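PDB 3LY1: putative histidinol-phosphate aminotransferase from Erwinia carotovora atroseptica, which binds pyridoxal 5'-phosphate and probably acts as a transaminase, perhaps on histidinol phosphate or a similar substrate. Local coordinates for residues A[9-13]-A[336-340]; A[97-101]-A[321-325]; A[273-277]-A[290-295]; A[306-310]-A[348-354]. All coordinates share one frame; numbering follows the deposited sequence. Where two conformers were deposited one is given.

Contact 1. Residues A[9-13]-A[336-340]; sequences AFTAP and QEMQW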
loop_
_atom_site.group_PDB
_atom_site.type_symbol
_atom_site.label_atom_id
_atom_site.label_comp_id
_atom_site.label_asym_id
_atom_site.label_seq_id
_atom_site.Cartn_x
_atom_site.Cartn_y
_atom_site.Cartn_z
ATOM N N ALA A 9 25.300 -2.351 20.619
ATOM C CA ALA A 9 26.790 -2.514 20.702
ATOM C C ALA A 9 27.359 -3.025 19.363
ATOM O O ALA A 9 26.907 -4.045 18.849
ATOM C CB ALA A 9 27.157 -3.481 21.856
ATOM N N PHE A 10 28.348 -2.332 18.802
ATOM C CA PHE A 10 28.898 -2.710 17.483
ATOM C C PHE A 10 29.819 -3.968 17.480
ATOM O O PHE A 10 30.704 -4.119 18.323
ATOM C CB PHE A 10 29.647 -1.528 16.834
ATOM C CG PHE A 10 30.325 -1.884 15.525
ATOM C CD1 PHE A 10 29.615 -1.842 14.329
ATOM C CD2 PHE A 10 31.656 -2.297 15.496
ATOM C CE1 PHE A 10 30.228 -2.189 13.119
ATOM C CE2 PHE A 10 32.275 -2.640 14.283
ATOM C CZ PHE A 10 31.564 -2.588 13.102
ATOM N N THR A 11 29.600 -4.823 16.476
ATOM C CA THR A 11 30.428 -6.001 16.224
ATOM C C THR A 11 30.806 -6.071 14.732
ATOM O O THR A 11 30.032 -5.649 13.862
ATOM C CB THR A 11 29.678 -7.291 16.639
ATOM O OG1 THR A 11 28.425 -7.375 15.938
ATOM C CG2 THR A 11 29.422 -7.297 18.150
ATOM N N ALA A 12 31.990 -6.607 14.438
ATOM C CA ALA A 12 32.474 -6.716 13.064
ATOM C C ALA A 12 31.554 -7.586 12.199
ATOM O O ALA A 12 31.059 -8.621 12.648
ATOM C CB ALA A 12 33.900 -7.274 13.037
ATOM N N PRO A 13 31.324 -7.162 10.957
ATOM C CA PRO A 13 30.385 -7.870 10.097
ATOM C C PRO A 13 30.923 -9.171 9.514
ATOM O O PRO A 13 32.121 -9.430 9.568
ATOM C CB PRO A 13 30.148 -6.869 8.965
ATOM C CG PRO A 13 31.414 -6.067 8.899
ATOM C CD PRO A 13 31.855 -5.943 10.312
ATOM N N GLN A 336 29.799 4.008 14.375
ATOM C CA GLN A 336 30.702 2.871 14.562
ATOM C C GLN A 336 30.780 2.042 13.290
ATOM O O GLN A 336 31.869 1.572 12.925
ATOM C CB GLN A 336 30.296 1.997 15.738
ATOM C CG GLN A 336 30.671 2.580 17.091
ATOM C CD GLN A 336 30.026 1.814 18.215
ATOM O OE1 GLN A 336 28.822 1.935 18.449
ATOM N NE2 GLN A 336 30.812 1.006 18.906
ATOM N N GLU A 337 29.667 1.892 12.564
ATOM C CA GLU A 337 29.739 1.164 11.301
ATOM C C GLU A 337 30.633 1.911 10.292
ATOM O O GLU A 337 31.370 1.283 9.512
ATOM C CB GLU A 337 28.349 0.907 10.714
ATOM C CG GLU A 337 27.505 -0.146 11.442
ATOM C CD GLU A 337 26.064 -0.221 10.910
ATOM O OE1 GLU A 337 25.554 0.784 10.336
ATOM O OE2 GLU A 337 25.441 -1.294 11.073
HETATM N N MSE A 338 30.533 3.237 10.256
HETATM C CA MSE A 338 31.234 4.017 9.237
HETATM C C MSE A 338 32.725 4.117 9.543
HETATM O O MSE A 338 33.533 4.160 8.621
HETATM C CB MSE A 338 30.613 5.411 9.048
HETATM C CG MSE A 338 29.245 5.369 8.406
HETATM SE SE MSE A 338 29.023 3.922 7.107
HETATM C CE MSE A 338 30.237 4.517 5.681
ATOM N N GLN A 339 33.086 4.145 10.831
ATOM C CA GLN A 339 34.498 4.009 11.227
ATOM C C GLN A 339 35.112 2.676 10.749
ATOM O O GLN A 339 36.230 2.627 10.237
ATOM C CB GLN A 339 34.691 4.151 12.736
ATOM C CG GLN A 339 36.164 4.129 13.110
ATOM C CD GLN A 339 36.914 5.330 12.540
ATOM O OE1 GLN A 339 36.433 6.460 12.628
ATOM N NE2 GLN A 339 38.084 5.087 11.937
ATOM N N TRP A 340 34.381 1.592 10.913
ATOM C CA TRP A 340 34.864 0.304 10.469
ATOM C C TRP A 340 34.962 0.267 8.929
ATOM O O TRP A 340 35.960 -0.253 8.343
ATOM C CB TRP A 340 33.927 -0.785 10.977
ATOM C CG TRP A 340 34.512 -2.109 10.910
ATOM C CD1 TRP A 340 35.253 -2.738 11.885
ATOM C CD2 TRP A 340 34.453 -2.998 9.810
ATOM N NE1 TRP A 340 35.638 -3.975 11.442
ATOM C CE2 TRP A 340 35.159 -4.156 10.170
ATOM C CE3 TRP A 340 33.865 -2.930 8.551
ATOM C CZ2 TRP A 340 35.305 -5.247 9.302
ATOM C CZ3 TRP A 340 34.003 -4.023 7.682
ATOM C CH2 TRP A 340 34.719 -5.165 8.070
#

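Contact 2. Residues A[97-101]-A[321-325]; sequences IPELT and FPPAD. With EDO (1,2-ethanediol), chain G.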
loop_
_atom_site.group_PDB
_atom_site.type_symbol
_atom_site.label_atom_id
_atom_site.label_comp_id
_atom_site.label_asym_id
_atom_site.label_seq_id
_atom_site.Cartn_x
_atom_site.Cartn_y
_atom_site.Cartn_z
ATOM N N ILE A 97 12.995 15.076 -16.663
ATOM C CA ILE A 97 13.838 14.703 -15.507
ATOM C C ILE A 97 15.314 14.975 -15.837
ATOM O O ILE A 97 15.726 14.942 -17.051
ATOM C CB ILE A 97 13.714 13.195 -15.119
ATOM C CG1 ILE A 97 13.579 12.276 -16.356
ATOM C CG2 ILE A 97 12.506 12.954 -14.123
ATOM C CD1 ILE A 97 13.874 10.752 -16.064
ATOM N N PRO A 98 16.116 15.191 -14.805
ATOM C CA PRO A 98 17.577 15.090 -14.886
ATOM C C PRO A 98 17.949 13.667 -15.251
ATOM O O PRO A 98 17.224 12.742 -14.887
ATOM C CB PRO A 98 18.051 15.422 -13.456
ATOM C CG PRO A 98 16.883 16.066 -12.793
ATOM C CD PRO A 98 15.683 15.421 -13.406
ATOM N N GLU A 99 19.058 13.491 -15.954
ATOM C CA GLU A 99 19.430 12.187 -16.469
ATOM C C GLU A 99 19.746 11.231 -15.312
ATOM O O GLU A 99 19.532 10.015 -15.445
ATOM C CB GLU A 99 20.617 12.293 -17.433
ATOM C CG GLU A 99 21.033 10.969 -18.031
ATOM C CD GLU A 99 21.972 11.112 -19.205
ATOM O OE1 GLU A 99 22.425 12.248 -19.495
ATOM O OE2 GLU A 99 22.259 10.068 -19.826
ATOM N N LEU A 100 20.254 11.780 -14.210
ATOM C CA LEU A 100 20.696 10.994 -13.034
ATOM C C LEU A 100 19.863 11.383 -11.799
ATOM O O LEU A 100 20.121 12.386 -11.118
ATOM C CB LEU A 100 22.185 11.200 -12.725
ATOM C CG LEU A 100 22.813 10.350 -11.574
ATOM C CD1 LEU A 100 22.922 8.875 -12.013
ATOM C CD2 LEU A 100 24.194 10.879 -11.123
ATOM N N THR A 101 18.852 10.571 -11.526
ATOM C CA THR A 101 17.928 10.810 -10.456
ATOM C C THR A 101 17.215 9.505 -10.028
ATOM O O THR A 101 17.566 8.416 -10.489
ATOM C CB THR A 101 16.901 11.937 -10.870
ATOM O OG1 THR A 101 16.255 12.403 -9.691
ATOM C CG2 THR A 101 15.814 11.460 -11.895
ATOM N N PHE A 321 24.574 3.152 -10.727
ATOM C CA PHE A 321 23.702 4.231 -11.175
ATOM C C PHE A 321 24.194 4.823 -12.506
ATOM O O PHE A 321 24.762 5.915 -12.535
ATOM C CB PHE A 321 23.606 5.324 -10.088
ATOM C CG PHE A 321 22.989 4.839 -8.794
ATOM C CD1 PHE A 321 21.609 4.790 -8.641
ATOM C CD2 PHE A 321 23.782 4.394 -7.756
ATOM C CE1 PHE A 321 21.030 4.311 -7.451
ATOM C CE2 PHE A 321 23.210 3.928 -6.574
ATOM C CZ PHE A 321 21.818 3.877 -6.442
ATOM N N PRO A 322 24.002 4.090 -13.624
ATOM C CA PRO A 322 24.327 4.718 -14.908
ATOM C C PRO A 322 23.533 6.024 -15.099
ATOM O O PRO A 322 22.419 6.164 -14.564
ATOM C CB PRO A 322 23.959 3.643 -15.955
ATOM C CG PRO A 322 22.936 2.777 -15.296
ATOM C CD PRO A 322 23.339 2.790 -13.789
ATOM N N PRO A 323 24.115 7.001 -15.816
ATOM C CA PRO A 323 25.386 6.997 -16.547
ATOM C C PRO A 323 26.653 7.342 -15.730
ATOM O O PRO A 323 27.732 7.473 -16.319
ATOM C CB PRO A 323 25.161 8.082 -17.598
ATOM C CG PRO A 323 24.312 9.068 -16.841
ATOM C CD PRO A 323 23.340 8.220 -16.101
ATOM N N ALA A 324 26.541 7.457 -14.409
ATOM C CA ALA A 324 27.706 7.764 -13.569
ATOM C C ALA A 324 28.423 6.462 -13.240
ATOM O O ALA A 324 28.413 5.990 -12.096
ATOM C CB ALA A 324 27.279 8.465 -12.311
ATOM N N ASP A 325 29.054 5.874 -14.249
ATOM C CA ASP A 325 29.522 4.495 -14.153
ATOM C C ASP A 325 30.713 4.299 -13.225
ATOM O O ASP A 325 30.978 3.177 -12.828
ATOM C CB ASP A 325 29.901 3.938 -15.534
ATOM C CG ASP A 325 28.737 3.988 -16.532
ATOM O OD1 ASP A 325 27.569 3.820 -16.116
ATOM O OD2 ASP A 325 29.020 4.199 -17.731
HETATM C C1 EDO G . 16.331 8.342 -13.785
HETATM O O1 EDO G . 15.121 7.830 -14.365
HETATM C C2 EDO G . 17.445 7.294 -13.580
HETATM O O2 EDO G . 18.756 7.947 -13.510
#

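Contact 3. Residues A[273-277]-A[290-295]; sequences RQILL and SEGNFV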
loop_
_atom_site.group_PDB
_atom_site.type_symbol
_atom_site.label_atom_id
_atom_site.label_comp_id
_atom_site.label_asym_id
_atom_site.label_seq_id
_atom_site.Cartn_x
_atom_site.Cartn_y
_atom_site.Cartn_z
ATOM N N ARG A 273 28.543 10.988 8.390
ATOM C CA ARG A 273 28.985 11.627 7.159
ATOM C C ARG A 273 30.449 12.069 7.257
ATOM O O ARG A 273 31.240 11.751 6.372
ATOM C CB ARG A 273 28.137 12.854 6.824
ATOM C CG ARG A 273 28.451 13.437 5.444
ATOM C CD ARG A 273 27.712 14.744 5.160
ATOM N NE ARG A 273 26.255 14.616 5.005
ATOM C CZ ARG A 273 25.351 15.032 5.893
ATOM N NH1 ARG A 273 25.710 15.577 7.044
ATOM N NH2 ARG A 273 24.068 14.882 5.639
ATOM N N GLN A 274 30.793 12.792 8.318
ATOM C CA GLN A 274 32.159 13.284 8.462
ATOM C C GLN A 274 33.201 12.141 8.549
ATOM O O GLN A 274 34.318 12.293 8.053
ATOM C CB GLN A 274 32.253 14.252 9.645
ATOM C CG GLN A 274 31.366 15.505 9.461
ATOM C CD GLN A 274 31.704 16.293 8.197
ATOM O OE1 GLN A 274 32.831 16.744 8.028
ATOM N NE2 GLN A 274 30.732 16.441 7.301
ATOM N N ILE A 275 32.831 11.011 9.132
ATOM C CA ILE A 275 33.742 9.871 9.165
ATOM C C ILE A 275 34.050 9.353 7.765
ATOM O O ILE A 275 35.198 9.084 7.436
ATOM C CB ILE A 275 33.181 8.726 10.013
ATOM C CG1 ILE A 275 33.147 9.174 11.473
ATOM C CG2 ILE A 275 34.046 7.436 9.887
ATOM C CD1 ILE A 275 32.370 8.220 12.382
ATOM N N LEU A 276 33.020 9.214 6.942
ATOM C CA LEU A 276 33.227 8.792 5.566
ATOM C C LEU A 276 34.018 9.824 4.745
ATOM O O LEU A 276 34.937 9.434 3.991
ATOM C CB LEU A 276 31.899 8.438 4.911
ATOM C CG LEU A 276 31.996 7.987 3.447
ATOM C CD1 LEU A 276 32.891 6.754 3.247
ATOM C CD2 LEU A 276 30.578 7.714 2.985
ATOM N N LEU A 277 33.671 11.110 4.894
ATOM C CA LEU A 277 34.322 12.203 4.144
ATOM C C LEU A 277 35.818 12.298 4.496
ATOM O O LEU A 277 36.639 12.487 3.593
ATOM C CB LEU A 277 33.615 13.558 4.349
ATOM C CG LEU A 277 32.141 13.684 3.884
ATOM C CD1 LEU A 277 31.659 15.154 3.835
ATOM C CD2 LEU A 277 31.913 12.995 2.519
ATOM N N SER A 290 26.850 16.104 0.400
ATOM C CA SER A 290 25.877 15.142 0.887
ATOM C C SER A 290 24.940 15.903 1.794
ATOM O O SER A 290 25.364 16.459 2.801
ATOM C CB SER A 290 26.593 14.038 1.690
ATOM O OG SER A 290 25.683 13.190 2.349
ATOM N N GLU A 291 23.678 15.977 1.404
ATOM C CA GLU A 291 22.660 16.655 2.188
ATOM C C GLU A 291 21.566 15.688 2.672
ATOM O O GLU A 291 20.647 16.112 3.392
ATOM C CB GLU A 291 22.031 17.772 1.357
ATOM C CG GLU A 291 23.014 18.828 0.968
ATOM C CD GLU A 291 23.623 19.572 2.153
ATOM O OE1 GLU A 291 22.972 19.709 3.206
ATOM O OE2 GLU A 291 24.778 20.032 2.028
ATOM N N GLY A 292 21.684 14.420 2.261
ATOM C CA GLY A 292 20.827 13.322 2.693
ATOM C C GLY A 292 21.580 12.376 3.642
ATOM O O GLY A 292 22.476 12.803 4.348
ATOM N N ASN A 293 21.225 11.092 3.625
ATOM C CA ASN A 293 21.863 10.066 4.476
ATOM C C ASN A 293 22.713 9.085 3.641
ATOM O O ASN A 293 22.754 7.877 3.903
ATOM C CB ASN A 293 20.812 9.363 5.370
ATOM C CG ASN A 293 19.758 8.575 4.591
ATOM O OD1 ASN A 293 19.662 8.679 3.377
ATOM N ND2 ASN A 293 18.968 7.764 5.314
ATOM N N PHE A 294 23.389 9.633 2.627
ATOM C CA PHE A 294 24.261 8.858 1.732
ATOM C C PHE A 294 25.262 9.783 1.029
ATOM O O PHE A 294 25.052 10.994 0.994
ATOM C CB PHE A 294 23.450 8.118 0.665
ATOM C CG PHE A 294 22.484 9.022 -0.105
ATOM C CD1 PHE A 294 21.219 9.284 0.399
ATOM C CD2 PHE A 294 22.844 9.581 -1.312
ATOM C CE1 PHE A 294 20.330 10.100 -0.279
ATOM C CE2 PHE A 294 21.958 10.386 -2.027
ATOM C CZ PHE A 294 20.703 10.662 -1.496
ATOM N N VAL A 295 26.344 9.216 0.487
ATOM C CA VAL A 295 27.372 10.002 -0.176
ATOM C C VAL A 295 27.646 9.359 -1.525
ATOM O O VAL A 295 27.703 8.099 -1.654
ATOM C CB VAL A 295 28.687 10.072 0.681
ATOM C CG1 VAL A 295 29.886 10.743 -0.127
ATOM C CG2 VAL A 295 28.455 10.768 2.003
#

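Contact 4. Residues A[306-310]-A[348-354]; sequences YQTHM and FRKKSWI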
loop_
_atom_site.group_PDB
_atom_site.type_symbol
_atom_site.label_atom_id
_atom_site.label_comp_id
_atom_site.label_asym_id
_atom_site.label_seq_id
_atom_site.Cartn_x
_atom_site.Cartn_y
_atom_site.Cartn_z
ATOM N N TYR A 306 34.737 -3.246 -6.836
ATOM C CA TYR A 306 34.628 -2.635 -5.529
ATOM C C TYR A 306 33.393 -3.155 -4.768
ATOM O O TYR A 306 33.466 -3.466 -3.563
ATOM C CB TYR A 306 34.596 -1.124 -5.683
ATOM C CG TYR A 306 34.592 -0.386 -4.363
ATOM C CD1 TYR A 306 35.623 -0.565 -3.443
ATOM C CD2 TYR A 306 33.545 0.463 -4.009
ATOM C CE1 TYR A 306 35.628 0.095 -2.237
ATOM C CE2 TYR A 306 33.549 1.145 -2.766
ATOM C CZ TYR A 306 34.605 0.947 -1.889
ATOM O OH TYR A 306 34.659 1.574 -0.643
ATOM N N GLN A 307 32.272 -3.290 -5.477
ATOM C CA GLN A 307 31.050 -3.818 -4.861
ATOM C C GLN A 307 31.295 -5.252 -4.369
ATOM O O GLN A 307 30.828 -5.631 -3.285
ATOM C CB GLN A 307 29.861 -3.813 -5.841
ATOM C CG GLN A 307 29.295 -2.429 -6.202
ATOM C CD GLN A 307 28.358 -2.498 -7.349
ATOM O OE1 GLN A 307 28.582 -3.292 -8.258
ATOM N NE2 GLN A 307 27.286 -1.672 -7.338
ATOM N N THR A 308 32.029 -6.039 -5.166
ATOM C CA THR A 308 32.268 -7.453 -4.853
ATOM C C THR A 308 33.230 -7.580 -3.689
ATOM O O THR A 308 33.017 -8.414 -2.805
ATOM C CB THR A 308 32.806 -8.269 -6.074
ATOM O OG1 THR A 308 31.804 -8.304 -7.096
ATOM C CG2 THR A 308 33.133 -9.721 -5.666
ATOM N N HIS A 309 34.286 -6.758 -3.669
ATOM C CA HIS A 309 35.244 -6.815 -2.562
ATOM C C HIS A 309 34.633 -6.371 -1.227
ATOM O O HIS A 309 34.866 -6.978 -0.180
ATOM C CB HIS A 309 36.529 -6.046 -2.882
ATOM C CG HIS A 309 37.343 -6.663 -3.987
ATOM N ND1 HIS A 309 37.810 -5.942 -5.066
ATOM C CD2 HIS A 309 37.747 -7.940 -4.190
ATOM C CE1 HIS A 309 38.462 -6.748 -5.889
ATOM N NE2 HIS A 309 38.438 -7.967 -5.382
HETATM N N MSE A 310 33.815 -5.331 -1.273
HETATM C CA MSE A 310 33.098 -4.885 -0.084
HETATM C C MSE A 310 32.069 -5.948 0.380
HETATM O O MSE A 310 31.991 -6.234 1.572
HETATM C CB MSE A 310 32.454 -3.512 -0.329
HETATM C CG MSE A 310 33.444 -2.324 -0.120
HETATM SE SE MSE A 310 33.862 -2.160 1.790
HETATM C CE MSE A 310 35.290 -0.840 1.719
ATOM N N PHE A 348 41.838 -1.405 1.928
ATOM C CA PHE A 348 41.652 -1.700 0.512
ATOM C C PHE A 348 42.679 -0.923 -0.318
ATOM O O PHE A 348 43.253 -1.480 -1.286
ATOM C CB PHE A 348 40.258 -1.307 0.015
ATOM C CG PHE A 348 39.194 -2.378 0.147
ATOM C CD1 PHE A 348 39.169 -3.260 1.201
ATOM C CD2 PHE A 348 38.175 -2.452 -0.794
ATOM C CE1 PHE A 348 38.151 -4.210 1.329
ATOM C CE2 PHE A 348 37.152 -3.399 -0.680
ATOM C CZ PHE A 348 37.139 -4.277 0.385
ATOM N N ARG A 349 42.888 0.351 0.031
ATOM C CA ARG A 349 43.801 1.210 -0.728
ATOM C C ARG A 349 45.219 0.598 -0.755
ATOM O O ARG A 349 45.893 0.591 -1.798
ATOM C CB ARG A 349 43.801 2.634 -0.165
ATOM C CG ARG A 349 44.934 3.585 -0.643
ATOM C CD ARG A 349 45.061 3.698 -2.177
ATOM N NE ARG A 349 43.837 4.115 -2.884
ATOM C CZ ARG A 349 43.441 5.377 -3.083
ATOM N NH1 ARG A 349 44.150 6.382 -2.610
ATOM N NH2 ARG A 349 42.333 5.636 -3.790
ATOM N N LYS A 350 45.649 0.052 0.374
ATOM C CA LYS A 350 46.987 -0.509 0.482
ATOM C C LYS A 350 47.176 -1.650 -0.503
ATOM O O LYS A 350 48.301 -1.888 -0.961
ATOM C CB LYS A 350 47.265 -1.010 1.906
ATOM C CG LYS A 350 47.199 0.062 2.966
ATOM C CD LYS A 350 47.550 -0.545 4.311
ATOM C CE LYS A 350 47.321 0.419 5.445
ATOM N NZ LYS A 350 47.614 -0.278 6.764
ATOM N N LYS A 351 46.095 -2.362 -0.819
ATOM C CA LYS A 351 46.187 -3.490 -1.748
ATOM C C LYS A 351 45.575 -3.176 -3.112
ATOM O O LYS A 351 45.297 -4.089 -3.891
ATOM C CB LYS A 351 45.617 -4.786 -1.125
ATOM C CG LYS A 351 44.109 -4.781 -0.817
ATOM C CD LYS A 351 43.685 -5.991 0.035
ATOM C CE LYS A 351 43.769 -7.313 -0.759
ATOM N NZ LYS A 351 43.478 -8.558 0.064
ATOM N N SER A 352 45.415 -1.885 -3.410
ATOM C CA SER A 352 44.857 -1.392 -4.676
ATOM C C SER A 352 43.393 -1.732 -5.001
ATOM O O SER A 352 42.986 -1.641 -6.174
ATOM C CB SER A 352 45.746 -1.799 -5.867
ATOM O OG SER A 352 46.991 -1.176 -5.760
ATOM N N TRP A 353 42.604 -2.088 -3.987
ATOM C CA TRP A 353 41.194 -2.468 -4.187
ATOM C C TRP A 353 40.278 -1.254 -4.142
ATOM O O TRP A 353 39.053 -1.372 -4.366
ATOM C CB TRP A 353 40.752 -3.467 -3.114
ATOM C CG TRP A 353 40.986 -4.912 -3.444
ATOM C CD1 TRP A 353 41.579 -5.428 -4.569
ATOM C CD2 TRP A 353 40.616 -6.032 -2.627
ATOM N NE1 TRP A 353 41.597 -6.798 -4.498
ATOM C CE2 TRP A 353 41.018 -7.199 -3.318
ATOM C CE3 TRP A 353 39.972 -6.165 -1.382
ATOM C CZ2 TRP A 353 40.803 -8.491 -2.794
ATOM C CZ3 TRP A 353 39.763 -7.436 -0.863
ATOM C CH2 TRP A 353 40.183 -8.585 -1.566
ATOM N N ILE A 354 40.860 -0.107 -3.793
ATOM C CA ILE A 354 40.208 1.174 -3.944
ATOM C C ILE A 354 41.257 2.200 -4.350
ATOM O O ILE A 354 42.485 1.927 -4.157
ATOM C CB ILE A 354 39.466 1.626 -2.638
ATOM C CG1 ILE A 354 38.347 2.616 -2.965
ATOM C CG2 ILE A 354 40.462 2.194 -1.588
ATOM C CD1 ILE A 354 37.552 3.143 -1.743
ATOM O OXT ILE A 354 40.868 3.300 -4.842
HETATM O O HOH W 1 38.004 -3.346 -5.911
#

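Contact 1. Residues A[9-13]-A[336-340]
A surface contact without hydrogen bonds, made of ring and proline packing, lays the extended N-terminal residues 9-13 along the first turns of helix 335-350. Phe10 and Trp340 have the most surface buried. A chi1 of 176° swings the Phe10 ring away from its own backbone N and at the helix, where it slides past Gln336, whose NE2 comes within 3.5 Å of Phe10 CB. One ring face lies over the carbonyl O of Gln336, while CG of Glu337 sits at the ring edge, 3.8 Å from Phe10 CE1. The Glu337 carboxylate turns back, OE1 accepting from Thr334 N just before the helix. In this fold-type I aminotransferase, the N-terminal arm thereby lies on the small domain that the C-terminal part of the chain builds. Phe10 CZ touches Trp340 CB at 3.7 Å, and the ring planes are inclined at 48°. Proline suits the indole face, its C-H bonds next to nitrogen being slightly polarised: Pro13 CD stands 3.6 Å from the centroid of the six-membered ring of Trp340, nearly on the ring normal, a CH-pi contact, and Pro13 CG touches CZ3 and CH2. Ile19 of strand 19-20 also packs on Pro13, Glu337 and Trp340.

Contact 2. Residues A[97-101]-A[321-325]
Leu100, Pro323 and Glu99 carry most of this apolar contact, which joins the turn after strand 94-98 of the large-domain sheet to the loop between strands 315-316 and 327-331. In the fold-type I architecture of these enzymes, it bridges the pyridoxal-phosphate-binding large domain and the small C-terminal domain. Leu100 is the buried member. Its chi1 of -176° sends the branched end into the bend of 321-325, and the two methyls divide the work. CD1 lies 3.5 Å from the carbonyl O of Phe321 and also meets Phe321 CB and Pro323 CD; CD2 lies 4.1 Å from Ala324 CB. A leucine fits because two methyls can meet different parts of the loop, and Phe296 of strand 294-298 packs against Leu100, Phe321 and Ala324 alike.

The loop bends through a cis peptide before Pro323, in a type VI turn closed by a 3.0 Å bond from Ala324 N to Phe321 O, the same carbonyl that CD1 touches. An inverse gamma turn centred on Ala324 follows, with a weak bond from Asp325 N to Pro323 O. The extended Glu99 chain crosses Pro323 at a slant, CG, CD and OE2 all near its CG, OE2 at 3.8 Å. The Phe321 side chain comes, nearest atoms, to about 5 Å from that of Asn152, which binds pyridoxal phosphate. Beside the turn a 1,2-ethanediol, probably from the crystallisation liquor, donates from O2 to Glu99 O at 2.9 Å and accepts a nearly straight bond from Thr101 N at 3.3 Å.

Contact 3. Residues A[273-277]-A[290-295]
Arg273 reaches from helix 259-283 into the turn that leads to strand 294-298. CB points to the turn, and CG, anti to the backbone N (chi1 -172°), carries the chain outward, coming no nearer than 4.2 Å to Ser290 OG. CD then lies against Ser290 CB at 3.7 Å. A bend at chi3 (-68°) turns the guanidinium so that NE gives a nearly straight bond of 3.1 Å to Ser290 OG, in the guanidinium plane. Ser290 O lies over one face of the group. NH2 reaches the carbonyl O of Gly292 at 2.9 Å; the bond is bent, 133° at the hydrogen, and Gly292 O is tilted from the guanidinium plane. NH1 has a salt bridge to Asp270, one turn back, which probably steadies the buried charge. Serine suits position 290 because its hydroxyl accepts from Arg273 while donating to Phe294 O at 2.7 Å. The cofactor site is close: Gly292 lies, nearest atoms, about 4 Å from Tyr182, which binds pyridoxal phosphate, and Phe294 meets Tyr182 edge-to-face. Beyond the arginine the contact becomes apolar: Leu276 and Val295 reach toward each other tip to tip, CD2 to CB 3.8 Å, and Leu277 crosses Val295 obliquely, CD2 near CG1. This is helix-on-sheet packing in the small domain, with Val295 paired to Ile330 of strand 327-331 and Leu276 also packed on Ile330 and on Met345 of helix 335-350.

Contact 4. Residues A[306-310]-A[348-354]
His309 and Trp353 form the partly exposed side of this contact, while Phe348, Tyr306 and Met310 pack its buried part, where helix 303-312 meets the end of helix 335-350. Each face of the Phe348 ring is covered, one by Trp353 CE3 and the opposite one by CE of selenomethionine Met310, a CH-pi contact 4.1 Å from the ring centroid; Met310 SE, obliquely placed at 4.7 Å from that centroid, makes the Met-aromatic contact. His309 CB presses on CE2 of Phe348 at 3.5 Å. Tyr306 meets Phe348 CD2 at its ring edge and Ile354 CD1 at CE1. On the outer side, the imidazole of His309 is stacked face-to-face on the five-membered ring of Trp353, planes 9° apart and centroids 3.6 Å apart. A water bridges His309 ND1 and Trp353 O, 2.7 Å from each; a flat polar ring suits this place, stacking by its face and bonding at its edge. The chain turns back through a Schellman motif with Ser352 at positive phi, and Arg349 grips the terminal carboxylate of Ile354 side-on, NE to O and NH2 to OXT, the latter a salt bridge. The C-terminus thus folds beside helix 303-312, with Met345 of helix 335-350 touching Tyr306, Met310 and Ile354.

Overall arrangement
From the N terminus, residues 9-13 open contact 1, which closes only at helix 335-350, so that nearly the whole chain forms its loop. Contacts 2 and 3 fall within that span: contact 2 runs from the end of strand 94-98 to 321-325, and contact 3 is a short closure between helix 259-283 and strand 294-298 lying within contact 2's loop. Contact 4 opens at helix 303-312 and closes at the C terminus, crossing contacts 1 and 2 along the chain and following contact 3. Contacts 1 and 4 share helix 335-350, and Met338 of that helix packs on Leu276 of contact 3. Contact 2 ties the large-domain sheet to the small domain.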